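Local coordinates for protein probable arabinosyltransferase B (Mycobacterium tuberculosis H37Rv, PDB 7BVF) that polymerises arabinose into the arabinan of cell-wall arabinogalactan, acting as a membrane-embedded arabinosyltransferase, at residues 784-788 with 854-858; 918-922 with 1057-1061. One frame throughout, in Å; residues are numbered along the deposited sequence.

Contact 1 (784-788 with 854-858); sequences NPVGF and QQSTL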
loop_
_atom_site.group_PDB
_atom_site.type_symbol
_atom_site.label_atom_id
_atom_site.label_comp_id
_atom_site.label_asym_id
_atom_site.label_seq_id
_atom_site.Cartn_x
_atom_site.Cartn_y
_atom_site.Cartn_z
ATOM N N ASN A 784 -15.814 -42.551 27.449
ATOM C CA ASN A 784 -15.677 -42.631 25.998
ATOM C C ASN A 784 -15.151 -41.326 25.411
ATOM O O ASN A 784 -15.907 -40.577 24.781
ATOM C CB ASN A 784 -17.014 -43.001 25.356
ATOM C CG ASN A 784 -17.571 -44.307 25.883
ATOM O OD1 ASN A 784 -18.777 -44.544 25.837
ATOM N ND2 ASN A 784 -16.691 -45.166 26.384
ATOM N N PRO A 785 -13.872 -41.020 25.594
ATOM C CA PRO A 785 -13.332 -39.739 25.121
ATOM C C PRO A 785 -12.974 -39.724 23.643
ATOM O O PRO A 785 -12.177 -38.881 23.224
ATOM C CB PRO A 785 -12.088 -39.550 25.991
ATOM C CG PRO A 785 -11.639 -40.930 26.279
ATOM C CD PRO A 785 -12.871 -41.793 26.348
ATOM N N VAL A 786 -13.549 -40.639 22.858
ATOM C CA VAL A 786 -13.109 -40.973 21.501
ATOM C C VAL A 786 -12.727 -39.751 20.672
ATOM O O VAL A 786 -13.471 -38.767 20.602
ATOM C CB VAL A 786 -14.195 -41.795 20.778
ATOM C CG1 VAL A 786 -15.485 -41.009 20.658
ATOM C CG2 VAL A 786 -13.711 -42.215 19.406
ATOM N N GLY A 787 -11.545 -39.805 20.055
ATOM C CA GLY A 787 -11.012 -38.737 19.250
ATOM C C GLY A 787 -9.850 -37.996 19.883
ATOM O O GLY A 787 -8.976 -37.507 19.160
ATOM N N PHE A 788 -9.817 -37.910 21.208
ATOM C CA PHE A 788 -8.839 -37.115 21.936
ATOM C C PHE A 788 -7.670 -37.977 22.397
ATOM O O PHE A 788 -7.822 -39.169 22.670
ATOM C CB PHE A 788 -9.491 -36.437 23.142
ATOM C CG PHE A 788 -10.333 -35.244 22.788
ATOM C CD1 PHE A 788 -11.539 -35.397 22.143
ATOM C CD2 PHE A 788 -9.919 -33.969 23.113
ATOM C CE1 PHE A 788 -12.306 -34.304 21.822
ATOM C CE2 PHE A 788 -10.688 -32.876 22.797
ATOM C CZ PHE A 788 -11.879 -33.045 22.149
ATOM N N GLN A 854 -11.113 -37.757 11.943
ATOM C CA GLN A 854 -12.409 -38.277 12.359
ATOM C C GLN A 854 -13.152 -37.190 13.128
ATOM O O GLN A 854 -12.653 -36.072 13.296
ATOM C CB GLN A 854 -12.248 -39.552 13.191
ATOM C CG GLN A 854 -11.248 -39.434 14.317
ATOM C CD GLN A 854 -11.213 -40.670 15.185
ATOM O OE1 GLN A 854 -12.246 -41.270 15.470
ATOM N NE2 GLN A 854 -10.019 -41.059 15.610
ATOM N N GLN A 855 -14.355 -37.522 13.591
ATOM C CA GLN A 855 -15.180 -36.631 14.399
ATOM C C GLN A 855 -14.906 -36.938 15.863
ATOM O O GLN A 855 -15.179 -38.049 16.327
ATOM C CB GLN A 855 -16.660 -36.822 14.081
ATOM C CG GLN A 855 -17.137 -36.150 12.818
ATOM C CD GLN A 855 -18.637 -36.241 12.660
ATOM O OE1 GLN A 855 -19.252 -37.228 13.056
ATOM N NE2 GLN A 855 -19.235 -35.209 12.083
ATOM N N SER A 856 -14.378 -35.962 16.595
ATOM C CA SER A 856 -14.034 -36.213 17.983
ATOM C C SER A 856 -15.196 -35.842 18.901
ATOM O O SER A 856 -16.261 -35.414 18.455
ATOM C CB SER A 856 -12.774 -35.442 18.360
ATOM O OG SER A 856 -11.737 -35.707 17.434
ATOM N N THR A 857 -14.988 -36.040 20.200
ATOM C CA THR A 857 -15.934 -35.631 21.230
ATOM C C THR A 857 -15.296 -35.858 22.589
ATOM O O THR A 857 -14.461 -36.751 22.756
ATOM C CB THR A 857 -17.264 -36.391 21.139
ATOM O OG1 THR A 857 -18.220 -35.790 22.021
ATOM C CG2 THR A 857 -17.088 -37.842 21.530
ATOM N N LEU A 858 -15.689 -35.030 23.552
ATOM C CA LEU A 858 -15.181 -35.146 24.913
ATOM C C LEU A 858 -16.173 -34.499 25.861
ATOM O O LEU A 858 -16.623 -33.375 25.616
ATOM C CB LEU A 858 -13.800 -34.496 25.047
ATOM C CG LEU A 858 -13.167 -34.388 26.431
ATOM C CD1 LEU A 858 -11.709 -34.765 26.372
ATOM C CD2 LEU A 858 -13.300 -32.973 26.940
#
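Gly787 and Ser856 bring the two backbones closest, CA to CA 4.1 Å, where the type II beta turn from Pro785 to Phe788 rests on the residues leading into strand 858-859. A single weak hydrogen bond crosses, from Thr857 N to Val786 O (3.1 Å, N-H...O angle 133°). Gly787 occupies the third position of the turn, where a positive phi of 108° already calls for glycine; a CB here would also run into Ser856 CB. Ser856 OG lies 3.6 Å from Gly787 CA. Phe788 extends along residues 856-858. Its CG stands anti to the carbonyl carbon (chi1 -76°), and Leu858 lies over one face of the ring: Leu858 CB sits 3.7 Å from the Phe788 ring centroid in a CH-pi contact displaced toward the rim, while Leu858 CD1 covers the CG and CD2 part. Thr857 N meets the ring at its edge, Thr857 O lies obliquely by CD1 and CE1, and Ser856 CB approaches Phe788 CE1 obliquely at 3.7 Å. On another flank the methyls Val786 CG1 and Thr857 CG2 touch at 3.7 Å, their side chains crossing at a slant. Thr857 OG1 is weakly hydrogen-bonded to Glu951, and backbone bonds tie Ser856 to Asp952 and Leu858 to Ala950. Asp952 is a calcium ligand together with Ser954 and Asp959, and the side chain of Ser856 lies about 6 Å from the ion. With one weak polar link, the turn is held mainly by aromatic and aliphatic contact against residues that border the calcium site.

Contact 2 (918-922 with 1057-1061); sequences PDDLY and WARDW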
loop_
_atom_site.group_PDB
_atom_site.type_symbol
_atom_site.label_atom_id
_atom_site.label_comp_id
_atom_site.label_asym_id
_atom_site.label_seq_id
_atom_site.Cartn_x
_atom_site.Cartn_y
_atom_site.Cartn_z
ATOM N N PRO A 918 -17.522 -19.153 25.583
ATOM C CA PRO A 918 -16.363 -18.482 26.180
ATOM C C PRO A 918 -16.169 -17.071 25.649
ATOM O O PRO A 918 -16.804 -16.628 24.692
ATOM C CB PRO A 918 -15.197 -19.388 25.782
ATOM C CG PRO A 918 -15.677 -20.116 24.587
ATOM C CD PRO A 918 -17.125 -20.348 24.827
ATOM N N ASP A 919 -15.259 -16.357 26.308
ATOM C CA ASP A 919 -14.803 -15.033 25.894
ATOM C C ASP A 919 -13.312 -15.143 25.600
ATOM O O ASP A 919 -12.482 -14.926 26.481
ATOM C CB ASP A 919 -15.057 -13.982 26.972
ATOM C CG ASP A 919 -16.522 -13.687 27.178
ATOM O OD1 ASP A 919 -17.257 -13.592 26.176
ATOM O OD2 ASP A 919 -16.939 -13.540 28.345
ATOM N N ASP A 920 -12.968 -15.482 24.367
ATOM C CA ASP A 920 -11.571 -15.523 23.975
ATOM C C ASP A 920 -11.192 -14.257 23.222
ATOM O O ASP A 920 -12.017 -13.639 22.549
ATOM C CB ASP A 920 -11.249 -16.756 23.127
ATOM C CG ASP A 920 -12.152 -16.911 21.923
ATOM O OD1 ASP A 920 -12.132 -18.004 21.323
ATOM O OD2 ASP A 920 -12.883 -15.966 21.574
ATOM N N LEU A 921 -9.925 -13.874 23.350
ATOM C CA LEU A 921 -9.409 -12.682 22.697
ATOM C C LEU A 921 -8.651 -12.989 21.421
ATOM O O LEU A 921 -8.692 -12.191 20.480
ATOM C CB LEU A 921 -8.487 -11.917 23.649
ATOM C CG LEU A 921 -8.924 -11.847 25.109
ATOM C CD1 LEU A 921 -7.924 -11.048 25.904
ATOM C CD2 LEU A 921 -10.306 -11.247 25.235
ATOM N N TYR A 922 -7.959 -14.120 21.372
ATOM C CA TYR A 922 -7.165 -14.507 20.208
ATOM C C TYR A 922 -7.958 -15.451 19.310
ATOM O O TYR A 922 -7.567 -16.580 19.040
ATOM C CB TYR A 922 -5.850 -15.131 20.663
ATOM C CG TYR A 922 -5.069 -14.217 21.572
ATOM C CD1 TYR A 922 -4.268 -13.216 21.050
ATOM C CD2 TYR A 922 -5.158 -14.333 22.949
ATOM C CE1 TYR A 922 -3.566 -12.368 21.870
ATOM C CE2 TYR A 922 -4.459 -13.486 23.778
ATOM C CZ TYR A 922 -3.664 -12.505 23.232
ATOM O OH TYR A 922 -2.957 -11.655 24.049
ATOM N N TRP A 1057 -14.154 -8.795 30.678
ATOM C CA TRP A 1057 -13.561 -10.114 30.498
ATOM C C TRP A 1057 -13.246 -10.421 29.041
ATOM O O TRP A 1057 -12.433 -11.309 28.775
ATOM C CB TRP A 1057 -14.486 -11.191 31.063
ATOM C CG TRP A 1057 -14.915 -10.971 32.487
ATOM C CD1 TRP A 1057 -16.193 -10.944 32.954
ATOM C CD2 TRP A 1057 -14.071 -10.769 33.628
ATOM N NE1 TRP A 1057 -16.201 -10.729 34.307
ATOM C CE2 TRP A 1057 -14.910 -10.618 34.746
ATOM C CE3 TRP A 1057 -12.689 -10.692 33.812
ATOM C CZ2 TRP A 1057 -14.414 -10.399 36.025
ATOM C CZ3 TRP A 1057 -12.202 -10.481 35.083
ATOM C CH2 TRP A 1057 -13.060 -10.333 36.171
ATOM N N ALA A 1058 -13.853 -9.712 28.091
ATOM C CA ALA A 1058 -13.639 -9.975 26.674
ATOM C C ALA A 1058 -12.799 -8.898 26.000
ATOM O O ALA A 1058 -12.814 -8.788 24.772
ATOM C CB ALA A 1058 -14.976 -10.122 25.953
ATOM N N ARG A 1059 -12.060 -8.107 26.773
ATOM C CA ARG A 1059 -11.235 -7.035 26.239
ATOM C C ARG A 1059 -9.766 -7.329 26.502
ATOM O O ARG A 1059 -9.405 -7.827 27.572
ATOM C CB ARG A 1059 -11.613 -5.688 26.852
ATOM C CG ARG A 1059 -11.076 -4.496 26.091
ATOM C CD ARG A 1059 -11.546 -3.194 26.703
ATOM N NE ARG A 1059 -12.931 -2.881 26.369
ATOM C CZ ARG A 1059 -13.316 -2.338 25.219
ATOM N NH1 ARG A 1059 -12.420 -2.056 24.287
ATOM N NH2 ARG A 1059 -14.596 -2.081 25.000
ATOM N N ASP A 1060 -8.926 -7.013 25.521
ATOM C CA ASP A 1060 -7.486 -7.232 25.597
ATOM C C ASP A 1060 -6.811 -5.907 25.924
ATOM O O ASP A 1060 -6.720 -5.022 25.069
ATOM C CB ASP A 1060 -6.962 -7.801 24.282
ATOM C CG ASP A 1060 -5.515 -8.234 24.368
ATOM O OD1 ASP A 1060 -5.002 -8.384 25.496
ATOM O OD2 ASP A 1060 -4.886 -8.426 23.308
ATOM N N TRP A 1061 -6.333 -5.772 27.159
ATOM C CA TRP A 1061 -5.697 -4.537 27.595
ATOM C C TRP A 1061 -4.218 -4.466 27.246
ATOM O O TRP A 1061 -3.680 -3.361 27.124
ATOM C CB TRP A 1061 -5.866 -4.365 29.106
ATOM C CG TRP A 1061 -5.069 -5.334 29.913
ATOM C CD1 TRP A 1061 -5.459 -6.567 30.323
ATOM C CD2 TRP A 1061 -3.738 -5.149 30.409
ATOM N NE1 TRP A 1061 -4.460 -7.166 31.044
ATOM C CE2 TRP A 1061 -3.391 -6.315 31.110
ATOM C CE3 TRP A 1061 -2.806 -4.110 30.326
ATOM C CZ2 TRP A 1061 -2.155 -6.471 31.726
ATOM C CZ3 TRP A 1061 -1.582 -4.269 30.938
ATOM C CH2 TRP A 1061 -1.267 -5.438 31.629
#
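Trp1057 meets residues 918-922 mainly through its backbone: its carbonyl O lies 4.2 Å from Asp919 CB and 4.1 Å from Leu921 CD2, while the indole packs on Tyr1052 and Ala935. The same oxygen accepts a weak hydrogen bond from Arg933 NH1. Ala1058 follows, its CB lying 4.0 Å from Asp919 CB and close to the stem of that carboxylate. Here the backbones are nearest, CA to CA 5.2 Å, and the segments run in nearly the same direction, 17° apart. Leu921 lays CD2 against the Ala1058 carbonyl, 3.5 Å from its C atom, an apolar methyl resting on a peptide group. The connection being touched is the beta-hairpin loop between the antiparallel neighbours 1046-1053 and 1063-1067 of the mixed sheet, whereas 918-922 belongs to the long loop preceding strand 932-935 of another sheet. Arg1059 offers mainly its backbone to Leu921 CD2; its side chain goes the other way, to Tyr652 and Leu1053. At Asp1060, CG anti to the backbone N (chi1 -172°) places the carboxylate near the Tyr922 hydroxyl. Leu921 CD1 packs on Asp1060 CB at 3.8 Å, so the two methyls of Leu921 touch successive parts of the loop, CD2 at Ala1058 and CD1 at Asp1060. Beyond it, Asp1060 OD2 stands 3.8 Å from Tyr922 OH, longer than a hydrogen bond, with ring and carboxylate planes 68° apart.

Overall arrangement
Both segments of contact 1 precede both segments of contact 2 in the sequence, and all four lie in the EmbC C-terminal domain. Their centres are 27 Å apart and their nearest atoms about 13 Å, without touching. Contact 1 is the more peripheral, 47 Å from the centre of the chain against 24 Å for contact 2. The first runs into a sheet at Leu858, the start of strand 858-859, which pairs with 945-950; the second joins the loop before strand 932-935 to the hairpin 1046-1067 of the mixed sheet. One sets a turn against the edge of a calcium-binding region; the other is a loop-to-loop contact between parts of the domain built on two different sheets.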